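Local coordinates for ABC transporter, periplasmic solute-binding protein (Rhizobium meliloti, PDB 4WED) that probably captures a solute such as a peptide or nickel complex in the periplasm and hands it to an ABC importer of the inner membrane, at residues D50-Y55 against K116-R121; G47-D50 against Y55-W58; E66-Y71 against L94-R99. All blocks are in the same frame, centred on the assembly; numbering follows the deposited sequence.

Contact 1. Residues D50-Y55 against K116-R121; sequences DPQSHY and KWNLER
Gln52 and Arg121 meet through their polar ends, where OE1 of Gln52 lies 3.5 Å from NH1 of Arg121. The angle is too poor for a hydrogen bond, so this is a looser polar approach: the side chains cross at about a right angle, with amide and guanidinium planes 52° apart, and the oxygen comes in obliquely. CB and CG of Gln52 head for the helix, and the bend at chi2 (85°) swings the amide across it, bringing OE1 to the side of Arg121. Asn118 is a second, more distant polar neighbour, its OD1 4.2 Å from NE2 of Gln52. Both of these atoms are satisfied elsewhere: Gln52 NE2 donates to the carbonyl of Pro168, and Asn118 OD1 accepts from the backbone N of Leu172. A side-chain amide suits both places, offering an N-H to one backbone carbonyl and a C=O to one backbone N-H.

The hydrogen bonds inside the loop define its shape. Asp50 to Ser53 is a type I beta turn, closed by Ser53 N to Asp50 O at 2.9 Å, and Pro51, with its restricted phi, fits the second position. An Asx turn is superimposed on it: Gln52 N reaches OD1 of Asp50 at 3.1 Å, from the anti side and tilted out of the carboxylate plane by 31°, which helps to fix the turn from which Gln52 faces the helix.

Charge adds a longer-range term. Asp50 OD1 and Arg121 NH1 are 5.0 Å apart, no salt bridge, yet a mild attraction is likely.

Contacts with the Trp117 ring steady the arginine from its own helix. CD of Arg121 lies 3.5 Å above one ring face, near the rim, while CZ2 of Trp117 sits at the guanidinium edge, in its plane. Leu119 points away from the loop and packs on Leu140 of strand 137-144.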
ATOM      1  N   ASP A  50       6.264  20.938   2.062  1.00 70.64           N
ATOM      2  CA  ASP A  50       5.024  21.413   2.690  1.00 70.35           C
ATOM      3  C   ASP A  50       4.192  20.192   3.120  1.00 65.88           C
ATOM      4  O   ASP A  50       3.679  19.460   2.272  1.00 67.75           O
ATOM      5  CB  ASP A  50       4.256  22.291   1.699  1.00 70.51           C
ATOM      6  CG  ASP A  50       3.132  23.072   2.340  1.00 71.87           C
ATOM      7  OD1 ASP A  50       2.588  22.585   3.351  1.00 69.09           O
ATOM      8  OD2 ASP A  50       2.778  24.173   1.815  1.00 70.17           O
ATOM      9  N   PRO A  51       4.072  19.957   4.435  1.00 62.44           N
ATOM     10  CA  PRO A  51       3.425  18.717   4.903  1.00 60.83           C
ATOM     11  C   PRO A  51       1.936  18.696   4.633  1.00 63.52           C
ATOM     12  O   PRO A  51       1.282  17.673   4.841  1.00 65.23           O
ATOM     13  CB  PRO A  51       3.706  18.713   6.414  1.00 59.13           C
ATOM     14  CG  PRO A  51       3.886  20.140   6.781  1.00 61.22           C
ATOM     15  CD  PRO A  51       4.476  20.831   5.559  1.00 63.22           C
ATOM     16  N   GLN A  52       1.393  19.823   4.196  1.00 68.91           N
ATOM     17  CA  GLN A  52       0.003  19.888   3.728  1.00 72.97           C
ATOM     18  C   GLN A  52      -0.117  20.194   2.237  1.00 74.26           C
ATOM     19  O   GLN A  52      -1.122  20.705   1.797  1.00 79.03           O
ATOM     20  CB  GLN A  52      -0.795  20.907   4.562  1.00 70.41           C
ATOM     21  CG  GLN A  52      -1.090  20.415   5.972  1.00 67.60           C
ATOM     22  CD  GLN A  52       0.023  20.671   6.955  1.00 70.46           C
ATOM     23  OE1 GLN A  52       0.649  21.728   6.931  1.00 82.66           O
ATOM     24  NE2 GLN A  52       0.245  19.729   7.874  1.00 75.10           N
ATOM     25  N   SER A  53       0.890  19.850   1.448  1.00 74.75           N
ATOM     26  CA  SER A  53       0.715  19.885   0.016  1.00 78.06           C
ATOM     27  C   SER A  53       1.144  18.551  -0.624  1.00 77.96           C
ATOM     28  O   SER A  53       1.319  17.570   0.088  1.00 75.80           O
ATOM     29  CB  SER A  53       1.453  21.082  -0.571  1.00 79.38           C
ATOM     30  OG  SER A  53       0.819  21.430  -1.777  1.00 80.80           O
ATOM     31  N   HIS A  54       1.322  18.515  -1.950  1.00 81.31           N
ATOM     32  CA  HIS A  54       1.519  17.239  -2.671  1.00 85.15           C
ATOM     33  C   HIS A  54       2.749  17.169  -3.611  1.00 84.80           C
ATOM     34  O   HIS A  54       2.743  16.430  -4.606  1.00 82.31           O
ATOM     35  CB  HIS A  54       0.230  16.878  -3.431  1.00 88.90           C
ATOM     36  CG  HIS A  54      -0.120  17.821  -4.546  1.00 97.56           C
ATOM     37  ND1 HIS A  54      -0.609  19.093  -4.326  1.00103.51           N
ATOM     38  CD2 HIS A  54      -0.095  17.658  -5.892  1.00100.35           C
ATOM     39  CE1 HIS A  54      -0.843  19.684  -5.485  1.00106.31           C
ATOM     40  NE2 HIS A  54      -0.548  18.832  -6.450  1.00109.34           N
ATOM     41  N   TYR A  55       3.811  17.900  -3.272  1.00 80.96           N
ATOM     42  CA  TYR A  55       4.985  17.990  -4.149  1.00 85.20           C
ATOM     43  C   TYR A  55       6.238  17.221  -3.693  1.00 82.30           C
ATOM     44  O   TYR A  55       7.222  17.156  -4.428  1.00 92.14           O
ATOM     45  CB  TYR A  55       5.343  19.470  -4.390  1.00 87.45           C
ATOM     46  CG  TYR A  55       4.239  20.236  -5.088  1.00 89.58           C
ATOM     47  CD1 TYR A  55       3.969  20.043  -6.452  1.00 93.99           C
ATOM     48  CD2 TYR A  55       3.460  21.139  -4.388  1.00 90.03           C
ATOM     49  CE1 TYR A  55       2.953  20.737  -7.089  1.00 98.54           C
ATOM     50  CE2 TYR A  55       2.439  21.837  -5.009  1.00 96.29           C
ATOM     51  CZ  TYR A  55       2.182  21.637  -6.354  1.00103.17           C
ATOM     52  OH  TYR A  55       1.151  22.360  -6.941  1.00112.34           O
ATOM     53  N   LYS A 116      -4.082  21.889  17.259  1.00 61.15           N
ATOM     54  CA  LYS A 116      -5.243  22.532  16.620  1.00 65.50           C
ATOM     55  C   LYS A 116      -4.831  23.340  15.403  1.00 66.06           C
ATOM     56  O   LYS A 116      -5.485  23.281  14.366  1.00 64.52           O
ATOM     57  CB  LYS A 116      -5.950  23.466  17.629  1.00 69.85           C
ATOM     58  CG  LYS A 116      -7.119  24.327  17.142  1.00 73.71           C
ATOM     59  CD  LYS A 116      -7.694  25.157  18.309  1.00 77.18           C
ATOM     60  CE  LYS A 116      -9.091  25.726  18.051  1.00 83.01           C
ATOM     61  NZ  LYS A 116      -9.925  25.978  19.289  1.00 88.15           N
ATOM     62  N   TRP A 117      -3.770  24.132  15.558  1.00 65.64           N
ATOM     63  CA  TRP A 117      -3.338  25.073  14.524  1.00 66.75           C
ATOM     64  C   TRP A 117      -2.977  24.338  13.239  1.00 64.60           C
ATOM     65  O   TRP A 117      -3.280  24.792  12.158  1.00 64.97           O
ATOM     66  CB  TRP A 117      -2.127  25.851  15.036  1.00 70.99           C
ATOM     67  CG  TRP A 117      -1.512  26.844  14.046  1.00 77.70           C
ATOM     68  CD1 TRP A 117      -1.873  28.143  13.874  1.00 76.96           C
ATOM     69  CD2 TRP A 117      -0.409  26.608  13.127  1.00 77.87           C
ATOM     70  NE1 TRP A 117      -1.091  28.726  12.904  1.00 80.29           N
ATOM     71  CE2 TRP A 117      -0.185  27.818  12.431  1.00 78.02           C
ATOM     72  CE3 TRP A 117       0.403  25.496  12.834  1.00 77.87           C
ATOM     73  CZ2 TRP A 117       0.812  27.959  11.457  1.00 80.52           C
ATOM     74  CZ3 TRP A 117       1.388  25.628  11.862  1.00 79.21           C
ATOM     75  CH2 TRP A 117       1.593  26.864  11.188  1.00 81.19           C
ATOM     76  N   ASN A 118      -2.335  23.190  13.386  1.00 62.28           N
ATOM     77  CA  ASN A 118      -2.025  22.294  12.262  1.00 63.65           C
ATOM     78  C   ASN A 118      -3.241  21.637  11.671  1.00 63.58           C
ATOM     79  O   ASN A 118      -3.455  21.673  10.465  1.00 72.83           O
ATOM     80  CB  ASN A 118      -1.087  21.171  12.716  1.00 61.50           C
ATOM     81  CG  ASN A 118       0.367  21.564  12.620  1.00 63.39           C
ATOM     82  OD1 ASN A 118       0.936  21.575  11.535  1.00 67.94           O
ATOM     83  ND2 ASN A 118       0.978  21.871  13.747  1.00 64.48           N
ATOM     84  N   LEU A 119      -4.024  21.012  12.529  1.00 60.06           N
ATOM     85  CA  LEU A 119      -5.220  20.359  12.104  1.00 58.76           C
ATOM     86  C   LEU A 119      -6.138  21.306  11.382  1.00 63.25           C
ATOM     87  O   LEU A 119      -6.726  20.962  10.366  1.00 63.29           O
ATOM     88  CB  LEU A 119      -5.893  19.795  13.324  1.00 59.65           C
ATOM     89  CG  LEU A 119      -5.151  18.563  13.826  1.00 61.20           C
ATOM     90  CD1 LEU A 119      -5.889  18.016  15.028  1.00 60.57           C
ATOM     91  CD2 LEU A 119      -4.985  17.464  12.774  1.00 62.41           C
ATOM     92  N   GLU A 120      -6.246  22.519  11.894  1.00 68.82           N
ATOM     93  CA  GLU A 120      -7.049  23.549  11.236  1.00 75.71           C
ATOM     94  C   GLU A 120      -6.494  23.963   9.864  1.00 76.38           C
ATOM     95  O   GLU A 120      -7.207  24.549   9.061  1.00 77.48           O
ATOM     96  CB  GLU A 120      -7.165  24.779  12.128  1.00 79.10           C
ATOM     97  CG  GLU A 120      -8.160  24.616  13.263  1.00 83.80           C
ATOM     98  CD  GLU A 120      -8.213  25.858  14.143  1.00 91.67           C
ATOM     99  OE1 GLU A 120      -7.311  26.732  13.992  1.00 94.60           O
ATOM    100  OE2 GLU A 120      -9.146  25.963  14.974  1.00 86.40           O
ATOM    101  N   ARG A 121      -5.227  23.673   9.609  1.00 75.99           N
ATOM    102  CA  ARG A 121      -4.631  23.993   8.332  1.00 81.19           C
ATOM    103  C   ARG A 121      -5.103  23.060   7.223  1.00 81.26           C
ATOM    104  O   ARG A 121      -5.050  23.436   6.061  1.00 85.19           O
ATOM    105  CB  ARG A 121      -3.101  23.960   8.410  1.00 80.50           C
ATOM    106  CG  ARG A 121      -2.504  25.248   8.944  1.00 83.92           C
ATOM    107  CD  ARG A 121      -1.049  25.060   9.354  1.00 85.38           C
ATOM    108  NE  ARG A 121      -0.131  25.994   8.703  1.00 91.11           N
ATOM    109  CZ  ARG A 121       0.218  25.945   7.419  1.00 95.02           C
ATOM    110  NH1 ARG A 121      -0.289  25.035   6.607  1.00106.11           N
ATOM    111  NH2 ARG A 121       1.084  26.808   6.939  1.00100.89           N
TER

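Contact 2. Residues G47-D50 against Y55-W58; sequences GNLD and YAIW
The ring of Tyr55 and the amide of Asn48 approach each other at a slant, with ND2 of Asn48 4.4 Å from CD2 of Tyr55, while ND1 of His54 stands over one face of the ring, toward the rim. With CG beside its own backbone N (chi1 -62°), Tyr55 sends its ring away from the opposite segment, although its CB faces it. The Asn48 amide is engaged within its own segment: OD1 accepts from Asp50 N at 3.0 Å, the donor standing well above the carbonyl plane. This is an Asx turn, for which asparagine is well suited.

Between the segments the backbone of Asn48 does most of the touching. Its O lies 3.3 Å from CB of Ala56, a close approach that the short side chain of alanine permits. The same CB meets CD2 of Leu49 at 3.9 Å, the apolar part of the contact. Gly47 closes the far end, its CA 3.8 Å from Tyr55 O; glycine, with no side chain, lets the two backbones come this close, and its positive phi (81°) is one that glycine readily adopts.

What the two segments lack in direct hydrogen bonds a water supplies. It accepts from Tyr55 N and donates to Asn48 O, at 2.8 Å, and to Asp50 O, satisfying three backbone groups at the neck of the loop.

Both segments lie in the connection from strand 37-42 to helix 58-61, the second running into the first residue of the helix. A backbone hydrogen bond between Ile57 and Ala46 pins its base, and Ile57 is the N-cap of the helix. Leu49 leans on Ile60 and Ala56 on Gln61, both of that helix, while Trp58 in its first turn makes edge-to-face stacks with Trp247 and Tyr514.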
ATOM      1  N   GLY A  47      11.855  17.604  -3.568  1.00 74.34           N
ATOM      2  CA  GLY A  47      10.746  18.523  -3.766  1.00 77.75           C
ATOM      3  C   GLY A  47      10.495  19.453  -2.578  1.00 78.00           C
ATOM      4  O   GLY A  47      11.262  19.493  -1.608  1.00 77.20           O
ATOM      5  N   ASN A  48       9.430  20.234  -2.695  1.00 79.99           N
ATOM      6  CA  ASN A  48       8.977  21.128  -1.629  1.00 81.45           C
ATOM      7  C   ASN A  48       8.205  20.290  -0.616  1.00 76.49           C
ATOM      8  O   ASN A  48       7.286  19.571  -1.001  1.00 73.04           O
ATOM      9  CB  ASN A  48       8.085  22.237  -2.200  1.00 82.11           C
ATOM     10  CG  ASN A  48       7.149  22.863  -1.162  1.00 84.09           C
ATOM     11  OD1 ASN A  48       7.393  22.826   0.043  1.00 85.19           O
ATOM     12  ND2 ASN A  48       6.071  23.458  -1.643  1.00 87.44           N
ATOM     13  N   LEU A  49       8.571  20.440   0.662  1.00 74.86           N
ATOM     14  CA  LEU A  49       8.219  19.522   1.751  1.00 70.05           C
ATOM     15  C   LEU A  49       6.974  19.906   2.529  1.00 68.59           C
ATOM     16  O   LEU A  49       6.694  19.287   3.565  1.00 63.09           O
ATOM     17  CB  LEU A  49       9.387  19.449   2.734  1.00 71.05           C
ATOM     18  CG  LEU A  49      10.738  19.072   2.116  1.00 75.07           C
ATOM     19  CD1 LEU A  49      11.840  19.173   3.148  1.00 74.96           C
ATOM     20  CD2 LEU A  49      10.703  17.656   1.558  1.00 74.60           C
ATOM     21  N   ASP A  50       6.264  20.938   2.062  1.00 70.64           N
ATOM     22  CA  ASP A  50       5.024  21.413   2.690  1.00 70.35           C
ATOM     23  C   ASP A  50       4.192  20.192   3.120  1.00 65.88           C
ATOM     24  O   ASP A  50       3.679  19.460   2.272  1.00 67.75           O
ATOM     25  CB  ASP A  50       4.256  22.291   1.699  1.00 70.51           C
ATOM     26  CG  ASP A  50       3.132  23.072   2.340  1.00 71.87           C
ATOM     27  OD1 ASP A  50       2.588  22.585   3.351  1.00 69.09           O
ATOM     28  OD2 ASP A  50       2.778  24.173   1.815  1.00 70.17           O
ATOM     29  N   TYR A  55       3.811  17.900  -3.272  1.00 80.96           N
ATOM     30  CA  TYR A  55       4.985  17.990  -4.149  1.00 85.20           C
ATOM     31  C   TYR A  55       6.238  17.221  -3.693  1.00 82.30           C
ATOM     32  O   TYR A  55       7.222  17.156  -4.428  1.00 92.14           O
ATOM     33  CB  TYR A  55       5.343  19.470  -4.390  1.00 87.45           C
ATOM     34  CG  TYR A  55       4.239  20.236  -5.088  1.00 89.58           C
ATOM     35  CD1 TYR A  55       3.969  20.043  -6.452  1.00 93.99           C
ATOM     36  CD2 TYR A  55       3.460  21.139  -4.388  1.00 90.03           C
ATOM     37  CE1 TYR A  55       2.953  20.737  -7.089  1.00 98.54           C
ATOM     38  CE2 TYR A  55       2.439  21.837  -5.009  1.00 96.29           C
ATOM     39  CZ  TYR A  55       2.182  21.637  -6.354  1.00103.17           C
ATOM     40  OH  TYR A  55       1.151  22.360  -6.941  1.00112.34           O
ATOM     41  N   ALA A  56       6.236  16.660  -2.496  1.00 73.68           N
ATOM     42  CA  ALA A  56       7.438  15.996  -2.002  1.00 72.68           C
ATOM     43  C   ALA A  56       7.432  14.492  -2.196  1.00 73.05           C
ATOM     44  O   ALA A  56       6.385  13.873  -2.393  1.00 72.62           O
ATOM     45  CB  ALA A  56       7.654  16.299  -0.532  1.00 69.28           C
ATOM     46  N   ILE A  57       8.627  13.917  -2.129  1.00 73.29           N
ATOM     47  CA  ILE A  57       8.777  12.497  -1.855  1.00 72.16           C
ATOM     48  C   ILE A  57       8.369  12.260  -0.392  1.00 65.84           C
ATOM     49  O   ILE A  57       8.985  12.799   0.515  1.00 65.06           O
ATOM     50  CB  ILE A  57      10.239  12.012  -2.045  1.00 71.49           C
ATOM     51  CG1 ILE A  57      10.718  12.239  -3.476  1.00 71.86           C
ATOM     52  CG2 ILE A  57      10.369  10.529  -1.664  1.00 66.28           C
ATOM     53  CD1 ILE A  57      12.164  11.841  -3.688  1.00 76.19           C
ATOM     54  N   TRP A  58       7.346  11.427  -0.191  1.00 65.37           N
ATOM     55  CA  TRP A  58       6.771  11.140   1.143  1.00 60.42           C
ATOM     56  C   TRP A  58       7.813  10.682   2.155  1.00 58.09           C
ATOM     57  O   TRP A  58       7.872  11.179   3.266  1.00 61.02           O
ATOM     58  CB  TRP A  58       5.672  10.085   1.045  1.00 57.26           C
ATOM     59  CG  TRP A  58       4.496  10.493   0.187  1.00 59.79           C
ATOM     60  CD1 TRP A  58       3.411  11.198   0.571  1.00 57.79           C
ATOM     61  CD2 TRP A  58       4.292  10.168  -1.197  1.00 60.64           C
ATOM     62  NE1 TRP A  58       2.546  11.370  -0.488  1.00 58.44           N
ATOM     63  CE2 TRP A  58       3.055  10.729  -1.579  1.00 59.18           C
ATOM     64  CE3 TRP A  58       5.035   9.444  -2.142  1.00 59.05           C
ATOM     65  CZ2 TRP A  58       2.549  10.616  -2.871  1.00 61.89           C
ATOM     66  CZ3 TRP A  58       4.542   9.326  -3.433  1.00 61.54           C
ATOM     67  CH2 TRP A  58       3.302   9.918  -3.789  1.00 65.29           C
TER
HETATM   68  O   HOH W   1       4.561  19.044  -0.574  1.00 68.28           O

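Contact 3. Residues E66-Y71 against L94-R99; sequences EPLVKY and LHLTLR
Leu68 reaches across to Leu96 and Leu98 with its two methyls, and the contact consists of those two touches. Its CB points toward strand 93-98 but lies too far back to touch it. CG, set beside the backbone N (chi1 -68°), carries the fork forward; it too stops short, about 5.0 Å from CD1 of Leu96. Here the branches part. CD1 meets CD1 of Leu96 at 4.0 Å, the two side chains crossing at about a right angle, while CD2 meets CD2 of Leu98 at 3.8 Å, where the side chains cross obliquely. Both distances are those of ordinary methyl contacts, without strain.

The forked shape of leucine is what suits this place: one side chain can touch two residues that stand two apart on a strand. Alternation along the strand puts Leu96 and Leu98 on the same side; the CB of Leu96 points toward Leu68, whereas Leu98 gets there with the end of its side chain. Their neighbour Leu94 also turns its CB toward 66-71 but makes no contact with it, and packs instead on Leu159 and Met160 of helix 159-162. His95, between the leucines, is engaged elsewhere, with ND1 hydrogen-bonded to Thr149 OG1 and NE2 to Glu88 OE1.

All three touching leucines are buried, and the CA atoms of Leu68 and Leu98 remain 8.0 Å apart, so that side chains alone fill the gap. The backbone of Leu68 is tied instead to Ala82, at the start of strand 82-88, which is the neighbour of 93-98.

Here a connecting segment is laid against one face of an antiparallel sheet, its leucine entering the buried apolar layer. The sheet 82-88, 93-98, 147-152 and 137-144 is consistent with the additional subdomain seen in solute-binding proteins of family 5.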
ATOM      1  N   GLU A  66       6.052  14.145  12.022  1.00 56.06           N
ATOM      2  CA  GLU A  66       5.472  13.047  12.768  1.00 56.01           C
ATOM      3  C   GLU A  66       3.986  13.173  12.846  1.00 57.14           C
ATOM      4  O   GLU A  66       3.455  14.280  12.855  1.00 60.84           O
ATOM      5  CB  GLU A  66       6.065  12.954  14.159  1.00 58.23           C
ATOM      6  CG  GLU A  66       7.426  12.284  14.182  1.00 59.92           C
ATOM      7  CD  GLU A  66       8.022  12.200  15.576  1.00 65.17           C
ATOM      8  OE1 GLU A  66       7.936  13.248  16.257  1.00 65.88           O
ATOM      9  OE2 GLU A  66       8.578  11.119  15.980  1.00 64.33           O
ATOM     10  N   PRO A  67       3.289  12.022  12.862  1.00 55.09           N
ATOM     11  CA  PRO A  67       1.837  12.015  13.056  1.00 52.41           C
ATOM     12  C   PRO A  67       1.423  11.838  14.529  1.00 52.54           C
ATOM     13  O   PRO A  67       2.250  11.576  15.412  1.00 50.31           O
ATOM     14  CB  PRO A  67       1.416  10.772  12.278  1.00 52.53           C
ATOM     15  CG  PRO A  67       2.541   9.822  12.569  1.00 53.67           C
ATOM     16  CD  PRO A  67       3.809  10.665  12.648  1.00 51.01           C
ATOM     17  N   LEU A  68       0.119  11.917  14.762  1.00 51.61           N
ATOM     18  CA  LEU A  68      -0.429  11.585  16.047  1.00 54.13           C
ATOM     19  C   LEU A  68      -0.205  10.109  16.375  1.00 53.31           C
ATOM     20  O   LEU A  68       0.209   9.759  17.493  1.00 52.75           O
ATOM     21  CB  LEU A  68      -1.943  11.852  16.031  1.00 56.87           C
ATOM     22  CG  LEU A  68      -2.301  13.322  15.940  1.00 54.23           C
ATOM     23  CD1 LEU A  68      -3.775  13.454  15.600  1.00 57.84           C
ATOM     24  CD2 LEU A  68      -1.999  14.028  17.249  1.00 52.75           C
ATOM     25  N   VAL A  69      -0.523   9.255  15.408  1.00 51.45           N
ATOM     26  CA  VAL A  69      -0.353   7.808  15.556  1.00 52.20           C
ATOM     27  C   VAL A  69       0.391   7.318  14.348  1.00 52.98           C
ATOM     28  O   VAL A  69       0.292   7.908  13.270  1.00 52.58           O
ATOM     29  CB  VAL A  69      -1.700   7.050  15.642  1.00 54.37           C
ATOM     30  CG1 VAL A  69      -2.421   7.421  16.911  1.00 56.14           C
ATOM     31  CG2 VAL A  69      -2.610   7.325  14.457  1.00 51.98           C
ATOM     32  N   LYS A  70       1.157   6.258  14.558  1.00 54.51           N
ATOM     33  CA  LYS A  70       1.953   5.637  13.533  1.00 52.63           C
ATOM     34  C   LYS A  70       1.279   4.342  13.069  1.00 48.63           C
ATOM     35  O   LYS A  70       0.629   3.594  13.863  1.00 45.75           O
ATOM     36  CB  LYS A  70       3.371   5.345  14.038  1.00 59.02           C
ATOM     37  CG  LYS A  70       4.398   6.416  13.645  1.00 69.32           C
ATOM     38  N   TYR A  71       1.438   4.107  11.777  1.00 46.22           N
ATOM     39  CA  TYR A  71       1.062   2.866  11.125  1.00 49.89           C
ATOM     40  C   TYR A  71       2.166   1.866  11.313  1.00 52.89           C
ATOM     41  O   TYR A  71       3.180   1.968  10.670  1.00 52.01           O
ATOM     42  CB  TYR A  71       0.785   3.070   9.670  1.00 43.74           C
ATOM     43  CG  TYR A  71       0.232   1.857   8.904  1.00 48.36           C
ATOM     44  CD1 TYR A  71       1.057   0.806   8.472  1.00 49.26           C
ATOM     45  CD2 TYR A  71      -1.086   1.816   8.534  1.00 47.67           C
ATOM     46  CE1 TYR A  71       0.523  -0.267   7.731  1.00 49.31           C
ATOM     47  CE2 TYR A  71      -1.618   0.760   7.806  1.00 49.02           C
ATOM     48  CZ  TYR A  71      -0.818  -0.272   7.412  1.00 48.27           C
ATOM     49  OH  TYR A  71      -1.419  -1.259   6.684  1.00 47.92           O
ATOM     50  N   LEU A  94     -13.572  11.900  18.642  1.00 66.81           N
ATOM     51  CA  LEU A  94     -12.223  11.366  18.914  1.00 65.95           C
ATOM     52  C   LEU A  94     -11.535  12.160  20.023  1.00 66.30           C
ATOM     53  O   LEU A  94     -11.376  13.369  19.893  1.00 63.72           O
ATOM     54  CB  LEU A  94     -11.366  11.420  17.648  1.00 61.35           C
ATOM     55  CG  LEU A  94      -9.868  11.157  17.806  1.00 59.94           C
ATOM     56  CD1 LEU A  94      -9.528   9.737  18.196  1.00 61.90           C
ATOM     57  CD2 LEU A  94      -9.183  11.518  16.507  1.00 59.17           C
ATOM     58  N   HIS A  95     -11.144  11.473  21.098  1.00 65.64           N
ATOM     59  CA  HIS A  95     -10.457  12.107  22.212  1.00 68.27           C
ATOM     60  C   HIS A  95      -9.040  11.739  22.089  1.00 66.41           C
ATOM     61  O   HIS A  95      -8.719  10.576  21.835  1.00 67.23           O
ATOM     62  CB  HIS A  95     -10.969  11.612  23.566  1.00 72.13           C
ATOM     63  CG  HIS A  95     -12.436  11.854  23.780  1.00 77.66           C
ATOM     64  ND1 HIS A  95     -12.987  13.121  23.814  1.00 82.05           N
ATOM     65  CD2 HIS A  95     -13.467  10.991  23.951  1.00 78.17           C
ATOM     66  CE1 HIS A  95     -14.292  13.023  23.993  1.00 79.46           C
ATOM     67  NE2 HIS A  95     -14.606  11.743  24.083  1.00 77.57           N
ATOM     68  N   LEU A  96      -8.186  12.736  22.256  1.00 69.17           N
ATOM     69  CA  LEU A  96      -6.731  12.567  22.074  1.00 65.61           C
ATOM     70  C   LEU A  96      -5.967  13.122  23.278  1.00 65.49           C
ATOM     71  O   LEU A  96      -6.143  14.284  23.693  1.00 62.27           O
ATOM     72  CB  LEU A  96      -6.254  13.299  20.821  1.00 64.03           C
ATOM     73  CG  LEU A  96      -6.799  12.803  19.485  1.00 62.69           C
ATOM     74  CD1 LEU A  96      -6.578  13.864  18.413  1.00 59.95           C
ATOM     75  CD2 LEU A  96      -6.125  11.495  19.081  1.00 64.01           C
ATOM     76  N   THR A  97      -5.097  12.285  23.811  1.00 62.74           N
ATOM     77  CA  THR A  97      -4.148  12.713  24.801  1.00 65.78           C
ATOM     78  C   THR A  97      -2.781  12.940  24.126  1.00 64.00           C
ATOM     79  O   THR A  97      -2.205  12.027  23.595  1.00 64.77           O
ATOM     80  CB  THR A  97      -4.068  11.679  25.915  1.00 67.35           C
ATOM     81  OG1 THR A  97      -5.332  11.656  26.575  1.00 69.56           O
ATOM     82  CG2 THR A  97      -2.992  12.042  26.912  1.00 71.83           C
ATOM     83  N   LEU A  98      -2.281  14.166  24.153  1.00 64.24           N
ATOM     84  CA  LEU A  98      -1.021  14.492  23.495  1.00 65.77           C
ATOM     85  C   LEU A  98       0.185  14.158  24.393  1.00 68.04           C
ATOM     86  O   LEU A  98       0.096  14.215  25.634  1.00 67.46           O
ATOM     87  CB  LEU A  98      -1.004  15.973  23.042  1.00 64.96           C
ATOM     88  CG  LEU A  98      -2.115  16.355  22.035  1.00 65.02           C
ATOM     89  CD1 LEU A  98      -2.148  17.829  21.742  1.00 65.20           C
ATOM     90  CD2 LEU A  98      -1.965  15.606  20.708  1.00 63.32           C
ATOM     91  N   ARG A  99       1.290  13.775  23.750  1.00 66.52           N
ATOM     92  CA  ARG A  99       2.537  13.482  24.451  1.00 66.70           C
ATOM     93  C   ARG A  99       3.122  14.773  24.992  1.00 68.46           C
ATOM     94  O   ARG A  99       3.252  15.712  24.240  1.00 67.98           O
ATOM     95  CB  ARG A  99       3.560  12.830  23.512  1.00 60.79           C
ATOM     96  CG  ARG A  99       4.846  12.437  24.235  1.00 61.63           C
ATOM     97  CD  ARG A  99       5.823  11.736  23.310  1.00 62.60           C
ATOM     98  NE  ARG A  99       5.163  10.670  22.543  1.00 64.56           N
ATOM     99  CZ  ARG A  99       4.970   9.420  22.961  1.00 61.80           C
ATOM    100  NH1 ARG A  99       5.393   9.026  24.143  1.00 62.36           N
ATOM    101  NH2 ARG A  99       4.338   8.558  22.179  1.00 63.76           N
TER

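How the contacts relate
Along the chain contact 2 closes first, within the connection from strand 37-42 to helix 58-61; contact 3 follows in series, and contact 1 spans it, running from that same connection to helix 112-122. Contacts 1 and 2 share Asp50 and Tyr55, and their centres are about 12 Å apart. Contact 3 lies about 15 Å from contact 1 and about 22 Å from contact 2, centre to centre, without touching either. Strand 93-98 and helix 112-122 are successive elements, and the helix leans on strand 137-144 of the same sheet. Contacts 1 and 3 join the N-terminal connection and the segment after it to this four-stranded unit, while contact 2 shapes the connection itself.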